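Local atomic coordinates of AlyGC (Glaciecola chathamensis, PDB entry 5GKD), a protein that cleaves alginate as a lyase of polysaccharide lyase family 6, probably by beta-elimination, and carries a bound calcium ion. Residues A[28-33]-A[57-62]; A[248-253]-A[273-278]; A[168-173]-A[205-210]. One frame throughout, in Å; residues are numbered along the deposited sequence.

Contact 1 of 3, residues A[28-33]-A[57-62]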
loop_
_atom_site.group_PDB
_atom_site.type_symbol
_atom_site.label_atom_id
_atom_site.label_comp_id
_atom_site.label_asym_id
_atom_site.label_seq_id
_atom_site.Cartn_x
_atom_site.Cartn_y
_atom_site.Cartn_z
ATOM N N ASN A 28 33.313 -10.198 20.382
ATOM C CA ASN A 28 33.047 -10.511 18.990
ATOM C C ASN A 28 31.809 -11.384 18.870
ATOM O O ASN A 28 31.620 -12.323 19.640
ATOM C CB ASN A 28 34.252 -11.221 18.370
ATOM C CG ASN A 28 35.447 -10.318 18.243
ATOM O OD1 ASN A 28 35.310 -9.095 18.206
ATOM N ND2 ASN A 28 36.625 -10.906 18.158
ATOM N N GLY A 29 30.967 -11.050 17.912
ATOM C CA GLY A 29 29.753 -11.787 17.660
ATOM C C GLY A 29 28.682 -10.857 17.126
ATOM O O GLY A 29 28.933 -9.690 16.835
ATOM N N THR A 30 27.481 -11.408 17.012
ATOM C CA THR A 30 26.316 -10.701 16.504
ATOM C C THR A 30 25.393 -10.371 17.675
ATOM O O THR A 30 24.889 -11.271 18.348
ATOM C CB THR A 30 25.605 -11.546 15.443
ATOM O OG1 THR A 30 26.492 -11.759 14.332
ATOM C CG2 THR A 30 24.338 -10.868 14.963
ATOM N N TRP A 31 25.203 -9.083 17.932
ATOM C CA TRP A 31 24.324 -8.605 18.996
ATOM C C TRP A 31 23.035 -8.143 18.343
ATOM O O TRP A 31 23.007 -7.080 17.718
ATOM C CB TRP A 31 24.961 -7.460 19.778
ATOM C CG TRP A 31 26.257 -7.799 20.391
ATOM C CD1 TRP A 31 27.396 -8.163 19.750
ATOM C CD2 TRP A 31 26.559 -7.802 21.782
ATOM N NE1 TRP A 31 28.386 -8.404 20.652
ATOM C CE2 TRP A 31 27.903 -8.182 21.912
ATOM C CE3 TRP A 31 25.819 -7.513 22.938
ATOM C CZ2 TRP A 31 28.534 -8.280 23.145
ATOM C CZ3 TRP A 31 26.448 -7.610 24.171
ATOM C CH2 TRP A 31 27.790 -7.997 24.264
ATOM N N ARG A 32 21.973 -8.927 18.488
ATOM C CA ARG A 32 20.718 -8.636 17.817
ATOM C C ARG A 32 19.787 -7.871 18.750
ATOM O O ARG A 32 19.737 -8.139 19.951
ATOM C CB ARG A 32 20.049 -9.923 17.319
ATOM C CG ARG A 32 18.789 -9.675 16.485
ATOM C CD ARG A 32 18.684 -10.532 15.225
ATOM N NE ARG A 32 17.511 -10.130 14.443
ATOM C CZ ARG A 32 17.519 -9.646 13.193
ATOM N NH1 ARG A 32 18.652 -9.505 12.495
ATOM N NH2 ARG A 32 16.364 -9.303 12.631
ATOM N N ASP A 33 19.068 -6.898 18.195
ATOM C CA ASP A 33 18.086 -6.124 18.954
ATOM C C ASP A 33 18.705 -5.498 20.203
ATOM O O ASP A 33 18.127 -5.534 21.284
ATOM C CB ASP A 33 16.884 -6.993 19.343
ATOM C CG ASP A 33 16.193 -7.632 18.142
ATOM O OD1 ASP A 33 16.256 -7.092 17.021
ATOM O OD2 ASP A 33 15.568 -8.687 18.336
ATOM N N LYS A 57 34.302 -7.517 13.670
ATOM C CA LYS A 57 33.679 -8.759 14.119
ATOM C C LYS A 57 32.569 -8.550 15.142
ATOM O O LYS A 57 32.004 -9.536 15.631
ATOM C CB LYS A 57 34.735 -9.707 14.710
ATOM C CG LYS A 57 35.746 -10.208 13.688
ATOM C CD LYS A 57 36.789 -11.139 14.301
ATOM C CE LYS A 57 37.599 -11.827 13.208
ATOM N NZ LYS A 57 38.773 -12.595 13.717
ATOM N N VAL A 58 32.267 -7.310 15.513
ATOM C CA VAL A 58 31.144 -6.993 16.392
ATOM C C VAL A 58 30.070 -6.337 15.545
ATOM O O VAL A 58 30.243 -5.216 15.046
ATOM C CB VAL A 58 31.555 -6.089 17.561
ATOM C CG1 VAL A 58 30.336 -5.642 18.344
ATOM C CG2 VAL A 58 32.555 -6.802 18.448
ATOM N N PHE A 59 28.954 -7.028 15.402
ATOM C CA PHE A 59 27.826 -6.574 14.615
ATOM C C PHE A 59 26.663 -6.284 15.536
ATOM O O PHE A 59 26.371 -7.077 16.435
ATOM C CB PHE A 59 27.425 -7.637 13.589
ATOM C CG PHE A 59 28.538 -8.038 12.691
ATOM C CD1 PHE A 59 28.899 -7.238 11.621
ATOM C CD2 PHE A 59 29.239 -9.211 12.916
ATOM C CE1 PHE A 59 29.924 -7.600 10.786
ATOM C CE2 PHE A 59 30.279 -9.574 12.079
ATOM C CZ PHE A 59 30.619 -8.764 11.013
ATOM N N LEU A 60 26.005 -5.163 15.309
ATOM C CA LEU A 60 24.765 -4.824 15.984
ATOM C C LEU A 60 23.669 -4.874 14.932
ATOM O O LEU A 60 23.662 -4.063 14.002
ATOM C CB LEU A 60 24.841 -3.460 16.659
ATOM C CG LEU A 60 25.377 -3.526 18.088
ATOM C CD1 LEU A 60 26.832 -3.886 18.074
ATOM C CD2 LEU A 60 25.156 -2.243 18.850
ATOM N N THR A 61 22.747 -5.821 15.086
ATOM C CA THR A 61 21.794 -6.169 14.042
ATOM C C THR A 61 20.363 -6.082 14.573
ATOM O O THR A 61 20.116 -5.833 15.755
ATOM C CB THR A 61 22.060 -7.576 13.487
ATOM O OG1 THR A 61 21.769 -8.568 14.490
ATOM C CG2 THR A 61 23.503 -7.712 13.035
ATOM N N GLY A 62 19.414 -6.290 13.676
ATOM C CA GLY A 62 18.019 -6.167 14.058
ATOM C C GLY A 62 17.714 -4.756 14.503
ATOM O O GLY A 62 18.236 -3.780 13.955
HETATM O O HOH W 1 21.323 -10.738 12.686
#
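Gly29 to Arg32 run parallel to Val58 to Thr61, pairing residue for residue, with the strand axes 4.7 Å apart at closest and splayed by 30°. Five backbone bonds alternate between the chains from Gly29 N to Lys57 O (2.9 Å) through to Asp33 N with Thr61 O; the second and third, Phe59 N to Gly29 O and Trp31 N to Phe59 O, are nearly straight. At phi 149°, Gly29 would press any side chain on Asn28 O. This is the coil-upon-coil pairing of a right-handed parallel beta-helix, the fold of the pectate lyase-like clan, and successive partners alternate between the two faces of the sheet. On the buried face the Trp31 indole brings CD1 to 4.1 Å from Val58 CG1, turns an edge toward Phe59 O and gives its NE1 hydrogen to Ala27 O. On the other face Thr30 CG2 meets Thr61 OG1 at 3.5 Å. Arg32, bent at chi2 (136°), swings across so that one face of its guanidinium lies over Gly62 CA, 3.6 Å from Arg32 CZ. A water accepts from Arg32 NH1 (2.9 Å) and also bonds Thr61 OG1, bridging the strands.

Contact 2 of 3, residues A[248-253]-A[273-278]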
loop_
_atom_site.group_PDB
_atom_site.type_symbol
_atom_site.label_atom_id
_atom_site.label_comp_id
_atom_site.label_asym_id
_atom_site.label_seq_id
_atom_site.Cartn_x
_atom_site.Cartn_y
_atom_site.Cartn_z
ATOM N N GLU A 248 35.128 26.258 1.719
ATOM C CA GLU A 248 36.506 26.516 1.333
ATOM C C GLU A 248 37.289 25.221 1.120
ATOM O O GLU A 248 37.057 24.225 1.799
ATOM C CB GLU A 248 37.104 27.439 2.396
ATOM C CG GLU A 248 37.991 26.859 3.437
ATOM C CD GLU A 248 38.516 27.939 4.363
ATOM O OE1 GLU A 248 38.275 27.852 5.581
ATOM O OE2 GLU A 248 39.128 28.897 3.860
ATOM N N ASN A 249 38.164 25.219 0.115
ATOM C CA ASN A 249 39.078 24.110 -0.177
ATOM C C ASN A 249 38.371 22.806 -0.546
ATOM O O ASN A 249 38.988 21.742 -0.492
ATOM C CB ASN A 249 40.034 23.814 0.990
ATOM C CG ASN A 249 40.662 25.053 1.577
ATOM O OD1 ASN A 249 40.840 26.066 0.906
ATOM N ND2 ASN A 249 41.019 24.972 2.845
ATOM N N ASN A 250 37.103 22.842 -0.925
ATOM C CA ASN A 250 36.420 21.632 -1.333
ATOM C C ASN A 250 36.708 21.301 -2.790
ATOM O O ASN A 250 37.038 22.168 -3.601
ATOM C CB ASN A 250 34.915 21.787 -1.122
ATOM C CG ASN A 250 34.574 22.050 0.327
ATOM O OD1 ASN A 250 34.647 21.146 1.159
ATOM N ND2 ASN A 250 34.243 23.294 0.645
ATOM N N VAL A 251 36.548 20.028 -3.122
ATOM C CA VAL A 251 36.844 19.493 -4.444
ATOM C C VAL A 251 35.661 18.654 -4.926
ATOM O O VAL A 251 35.238 17.720 -4.241
ATOM C CB VAL A 251 38.134 18.648 -4.424
ATOM C CG1 VAL A 251 38.332 17.947 -5.759
ATOM C CG2 VAL A 251 39.340 19.507 -4.085
ATOM N N PHE A 252 35.167 18.957 -6.127
ATOM C CA PHE A 252 34.019 18.287 -6.732
ATOM C C PHE A 252 34.459 17.636 -8.038
ATOM O O PHE A 252 34.754 18.336 -9.019
ATOM C CB PHE A 252 32.888 19.273 -7.020
ATOM C CG PHE A 252 32.307 19.939 -5.812
ATOM C CD1 PHE A 252 32.988 20.946 -5.156
ATOM C CD2 PHE A 252 31.040 19.606 -5.381
ATOM C CE1 PHE A 252 32.421 21.576 -4.062
ATOM C CE2 PHE A 252 30.467 20.218 -4.292
ATOM C CZ PHE A 252 31.155 21.199 -3.625
ATOM N N PHE A 253 34.497 16.312 -8.068
ATOM C CA PHE A 253 34.821 15.567 -9.291
ATOM C C PHE A 253 33.522 15.013 -9.849
ATOM O O PHE A 253 33.080 13.932 -9.464
ATOM C CB PHE A 253 35.809 14.436 -9.028
ATOM C CG PHE A 253 37.191 14.903 -8.686
ATOM C CD1 PHE A 253 37.872 15.759 -9.528
ATOM C CD2 PHE A 253 37.810 14.470 -7.542
ATOM C CE1 PHE A 253 39.141 16.187 -9.208
ATOM C CE2 PHE A 253 39.085 14.882 -7.230
ATOM C CZ PHE A 253 39.749 15.738 -8.062
ATOM N N ARG A 273 35.389 30.258 -1.219
ATOM C CA ARG A 273 36.732 30.540 -1.688
ATOM C C ARG A 273 37.533 29.258 -1.840
ATOM O O ARG A 273 37.354 28.288 -1.101
ATOM C CB ARG A 273 37.486 31.490 -0.747
ATOM C CG ARG A 273 37.753 30.890 0.599
ATOM C CD ARG A 273 38.842 31.617 1.372
ATOM N NE ARG A 273 38.520 33.015 1.601
ATOM C CZ ARG A 273 38.246 33.547 2.793
ATOM N NH1 ARG A 273 38.263 32.802 3.904
ATOM N NH2 ARG A 273 37.967 34.843 2.863
ATOM N N ASN A 274 38.421 29.276 -2.828
ATOM C CA ASN A 274 39.418 28.228 -3.029
ATOM C C ASN A 274 38.793 26.840 -3.217
ATOM O O ASN A 274 39.363 25.838 -2.797
ATOM C CB ASN A 274 40.425 28.209 -1.875
ATOM C CG ASN A 274 41.754 27.649 -2.297
ATOM O OD1 ASN A 274 42.213 27.940 -3.387
ATOM N ND2 ASN A 274 42.361 26.807 -1.460
ATOM N N ASN A 275 37.635 26.758 -3.859
ATOM C CA ASN A 275 37.019 25.482 -4.190
ATOM C C ASN A 275 37.280 25.096 -5.646
ATOM O O ASN A 275 37.284 25.941 -6.543
ATOM C CB ASN A 275 35.507 25.520 -3.942
ATOM C CG ASN A 275 35.165 25.866 -2.514
ATOM O OD1 ASN A 275 35.304 25.039 -1.603
ATOM N ND2 ASN A 275 34.713 27.092 -2.306
ATOM N N TYR A 276 37.436 23.796 -5.878
ATOM C CA TYR A 276 37.742 23.245 -7.190
ATOM C C TYR A 276 36.575 22.399 -7.678
ATOM O O TYR A 276 36.152 21.469 -6.983
ATOM C CB TYR A 276 39.026 22.410 -7.128
ATOM C CG TYR A 276 39.429 21.778 -8.436
ATOM C CD1 TYR A 276 38.888 20.560 -8.847
ATOM C CD2 TYR A 276 40.353 22.396 -9.258
ATOM C CE1 TYR A 276 39.270 19.985 -10.033
ATOM C CE2 TYR A 276 40.738 21.836 -10.441
ATOM C CZ TYR A 276 40.197 20.634 -10.827
ATOM O OH TYR A 276 40.604 20.084 -11.999
ATOM N N LEU A 277 36.089 22.699 -8.885
ATOM C CA LEU A 277 34.869 22.124 -9.448
ATOM C C LEU A 277 35.140 21.676 -10.881
ATOM O O LEU A 277 35.536 22.486 -11.726
ATOM C CB LEU A 277 33.715 23.140 -9.415
ATOM C CG LEU A 277 33.231 23.689 -8.063
ATOM C CD1 LEU A 277 34.106 24.794 -7.528
ATOM C CD2 LEU A 277 31.794 24.183 -8.148
ATOM N N GLU A 278 34.920 20.394 -11.160
ATOM C CA GLU A 278 35.263 19.815 -12.448
ATOM C C GLU A 278 34.185 18.850 -12.904
ATOM O O GLU A 278 33.736 18.002 -12.138
ATOM C CB GLU A 278 36.609 19.066 -12.401
ATOM C CG GLU A 278 37.009 18.458 -13.727
ATOM C CD GLU A 278 38.344 17.732 -13.674
ATOM O OE1 GLU A 278 39.069 17.863 -12.665
ATOM O OE2 GLU A 278 38.672 17.023 -14.646
#
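Asn250 and Asn275 lie side by side with their amide planes only 6° apart, a step in the asparagine ladder found at the turns of parallel beta-helices. Asn275 OD1 takes two hydrogens, from Asn250 N at 2.9 Å and Asn250 ND2 at 3.0 Å, the donors arriving from opposite faces of its plane. The two side chains share chi1 and chi2 settings, CG anti to the carbonyl carbon in both, which keeps the amides near parallel. The ladder continues beyond the pair: Asn250 OD1 accepts from Asn228 N, and Asn314 OD1 from Asn275 N.

A second amide pair beside it is built differently. Asn274 ND2 donates to Asn249 OD1 from above the carbonyl plane, the two amides standing almost perpendicular at 87°; the oxygen of Asn274 is turned to Ser411 N. Within 273-278, Tyr276 OH donates to Glu278 OE1 at 2.8 Å.

Regular parallel-strand bonds follow, with Tyr276 N on Asn250 O and Phe252 N on Tyr276 O, both 2.8 Å, then Glu278 N on Phe252 O.

Among apolar groups, Phe252 CD1 rests 4.0 Å from Leu277 CG on the buried face, and the Phe252 ring also stacks on Phe230. On the other face of the sheet, with Val251, Phe253 CE1 touches Tyr276 CE1 at 3.9 Å.

Across the contact charge contributes little: Glu248 and Arg273 form a long ion pair, and Glu278 pairs instead with Arg392. The buried Asn250 and Asn275 amides satisfy the backbone as well as each other, which probably keeps the coils in register where strand bonding is interrupted.

Contact 3 of 3, residues A[168-173]-A[205-210]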
loop_
_atom_site.group_PDB
_atom_site.type_symbol
_atom_site.label_atom_id
_atom_site.label_comp_id
_atom_site.label_asym_id
_atom_site.label_seq_id
_atom_site.Cartn_x
_atom_site.Cartn_y
_atom_site.Cartn_z
ATOM N N HIS A 168 37.022 13.168 8.186
ATOM C CA HIS A 168 37.590 11.908 7.709
ATOM C C HIS A 168 36.562 10.792 7.624
ATOM O O HIS A 168 36.903 9.623 7.783
ATOM C CB HIS A 168 38.756 11.466 8.596
ATOM C CG HIS A 168 39.923 12.393 8.559
ATOM N ND1 HIS A 168 40.108 13.394 9.488
ATOM C CD2 HIS A 168 40.956 12.486 7.690
ATOM C CE1 HIS A 168 41.215 14.053 9.200
ATOM N NE2 HIS A 168 41.743 13.523 8.113
ATOM N N ASN A 169 35.303 11.118 7.386
ATOM C CA ASN A 169 34.281 10.095 7.242
ATOM C C ASN A 169 34.133 9.701 5.780
ATOM O O ASN A 169 34.362 10.506 4.867
ATOM C CB ASN A 169 32.947 10.584 7.785
ATOM C CG ASN A 169 33.002 10.852 9.273
ATOM O OD1 ASN A 169 33.147 9.924 10.061
ATOM N ND2 ASN A 169 32.894 12.119 9.663
ATOM N N TYR A 170 33.789 8.440 5.559
ATOM C CA TYR A 170 33.399 7.959 4.240
ATOM C C TYR A 170 31.885 7.975 4.186
ATOM O O TYR A 170 31.223 7.152 4.826
ATOM C CB TYR A 170 33.942 6.564 3.956
ATOM C CG TYR A 170 33.488 5.975 2.619
ATOM C CD1 TYR A 170 33.834 6.576 1.412
ATOM C CD2 TYR A 170 32.739 4.804 2.576
ATOM C CE1 TYR A 170 33.433 6.035 0.196
ATOM C CE2 TYR A 170 32.336 4.256 1.382
ATOM C CZ TYR A 170 32.672 4.877 0.192
ATOM O OH TYR A 170 32.256 4.322 -0.992
ATOM N N PHE A 171 31.341 8.932 3.450
ATOM C CA PHE A 171 29.924 8.929 3.118
ATOM C C PHE A 171 29.805 8.212 1.782
ATOM O O PHE A 171 29.991 8.811 0.714
ATOM C CB PHE A 171 29.361 10.343 3.079
ATOM C CG PHE A 171 29.369 11.039 4.425
ATOM C CD1 PHE A 171 28.446 10.708 5.397
ATOM C CD2 PHE A 171 30.293 12.032 4.708
ATOM C CE1 PHE A 171 28.449 11.348 6.640
ATOM C CE2 PHE A 171 30.293 12.672 5.955
ATOM C CZ PHE A 171 29.375 12.324 6.912
ATOM N N GLY A 172 29.517 6.908 1.851
ATOM C CA GLY A 172 29.414 6.082 0.682
ATOM C C GLY A 172 28.118 6.293 -0.067
ATOM O O GLY A 172 27.276 7.107 0.295
ATOM N N PRO A 173 27.959 5.529 -1.139
ATOM C CA PRO A 173 26.809 5.705 -2.038
ATOM C C PRO A 173 25.459 5.732 -1.328
ATOM O O PRO A 173 25.147 4.885 -0.492
ATOM C CB PRO A 173 26.926 4.500 -2.976
ATOM C CG PRO A 173 28.432 4.259 -3.071
ATOM C CD PRO A 173 28.973 4.601 -1.687
ATOM N N TYR A 205 34.821 12.373 2.569
ATOM C CA TYR A 205 34.708 11.916 1.194
ATOM C C TYR A 205 33.254 11.536 0.961
ATOM O O TYR A 205 32.728 10.639 1.636
ATOM C CB TYR A 205 35.645 10.734 0.948
ATOM C CG TYR A 205 35.936 10.476 -0.497
ATOM C CD1 TYR A 205 35.065 9.738 -1.264
ATOM C CD2 TYR A 205 37.081 10.991 -1.108
ATOM C CE1 TYR A 205 35.312 9.494 -2.574
ATOM C CE2 TYR A 205 37.345 10.748 -2.428
ATOM C CZ TYR A 205 36.449 10.002 -3.161
ATOM O OH TYR A 205 36.647 9.748 -4.492
ATOM N N PHE A 206 32.603 12.242 0.049
ATOM C CA PHE A 206 31.230 11.973 -0.348
ATOM C C PHE A 206 31.255 11.263 -1.705
ATOM O O PHE A 206 31.535 11.882 -2.741
ATOM C CB PHE A 206 30.418 13.259 -0.423
ATOM C CG PHE A 206 30.295 13.994 0.884
ATOM C CD1 PHE A 206 31.318 14.795 1.339
ATOM C CD2 PHE A 206 29.138 13.897 1.645
ATOM C CE1 PHE A 206 31.203 15.497 2.546
ATOM C CE2 PHE A 206 29.023 14.603 2.848
ATOM C CZ PHE A 206 30.054 15.393 3.295
ATOM N N ASP A 207 30.967 9.981 -1.688
ATOM C CA ASP A 207 31.105 9.076 -2.832
ATOM C C ASP A 207 29.699 8.718 -3.314
ATOM O O ASP A 207 29.004 7.929 -2.669
ATOM C CB ASP A 207 31.895 7.839 -2.410
ATOM C CG ASP A 207 32.113 6.836 -3.547
ATOM O OD1 ASP A 207 32.134 7.227 -4.738
ATOM O OD2 ASP A 207 32.300 5.651 -3.233
ATOM N N ARG A 208 29.289 9.309 -4.441
ATOM C CA ARG A 208 27.992 9.060 -5.061
ATOM C C ARG A 208 26.834 9.248 -4.083
ATOM O O ARG A 208 25.918 8.426 -3.997
ATOM C CB ARG A 208 27.941 7.674 -5.679
ATOM C CG ARG A 208 28.858 7.493 -6.864
ATOM C CD ARG A 208 29.974 6.601 -6.463
ATOM N NE ARG A 208 29.907 5.314 -7.082
ATOM C CZ ARG A 208 30.535 4.236 -6.634
ATOM N NH1 ARG A 208 31.270 4.277 -5.527
ATOM N NH2 ARG A 208 30.408 3.109 -7.306
ATOM N N CYS A 209 26.888 10.335 -3.316
ATOM C CA CYS A 209 25.771 10.679 -2.442
ATOM C C CYS A 209 24.704 11.308 -3.322
ATOM O O CYS A 209 24.808 12.472 -3.710
ATOM C CB CYS A 209 26.233 11.597 -1.312
ATOM S SG CYS A 209 27.430 10.756 -0.218
ATOM N N ASN A 210 23.681 10.518 -3.656
ATOM C CA ASN A 210 22.712 10.848 -4.695
ATOM C C ASN A 210 21.287 10.973 -4.149
ATOM O O ASN A 210 20.321 10.856 -4.910
ATOM C CB ASN A 210 22.755 9.791 -5.800
ATOM C CG ASN A 210 24.099 9.719 -6.496
ATOM O OD1 ASN A 210 25.012 10.499 -6.202
ATOM N ND2 ASN A 210 24.229 8.783 -7.446
#
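Asp207 OD2 is gripped by two donors, Tyr170 OH at 2.6 Å across the contact and Arg208 NH1 at 2.9 Å from the next residue. The phenol uses the anti lone pair, away from the other oxygen, whereas the arginine comes to the syn side, 30° out of the carboxylate plane, and also bonds OD1. Tyr170 has CG anti to the backbone N (chi1 176°), and the ring then reaches along the sheet to the aspartate two places further on in the neighbouring coil. Arg208 is itself shared, its NH2 forming a salt bridge with Glu431, and one face of its guanidinium lies against Pro173 CG. Were Asp207 exchanged for an alanine, the Tyr170 hydroxyl would probably lose its acceptor and Arg208 would probably be left to Glu431, its NH1 no longer held by a carboxylate of the coil.

The backbones are joined by three parallel-strand bonds, the straightest from Asp207 N to Phe171 O at 2.8 Å. Pro173 ends this series: its nitrogen stands 3.0 Å from Asp207 O but has no hydrogen to give.

On the opposite face of the sheet, turned to the interior of the beta-helix, Phe171 and Phe206 point the same way with ring planes 17° apart. The rings are slid so far that they barely overlap, and Phe171 CD2 lies over the rim of the Phe206 ring, 3.4 Å from CE2. Phe206 stacks on Phe230 of the following coil, extending the aromatic column, and Cys209 SG packs 3.8 Å from Phe171 CB.

The coil therefore has an apolar, aromatic inner face and a polar outer face that is itself largely buried, and the buried aspartate, paired with Arg208 and given a hydrogen bond by Tyr170, is likely to stay ionised.

All three contacts join successive coils of the same N-terminal beta-helix by parallel strand pairing, yet burial changes along it. Contact 1, near the N-terminal end, has several exposed residues and relies on a water and a guanidinium laid over a glycine on its outer face. Contact 3 is the most buried, an aromatic pair and a charged cluster lying on opposite faces. Contact 2 is intermediate, its polar work done mainly by asparagine amides. Contacts 2 and 3 are about 6 Å apart at their nearest atoms, and Phe230, stacked on both Phe206 and Phe252, carries one aromatic column between them. Contact 1 lies about 15 Å from contact 3 by nearest atoms and touches neither.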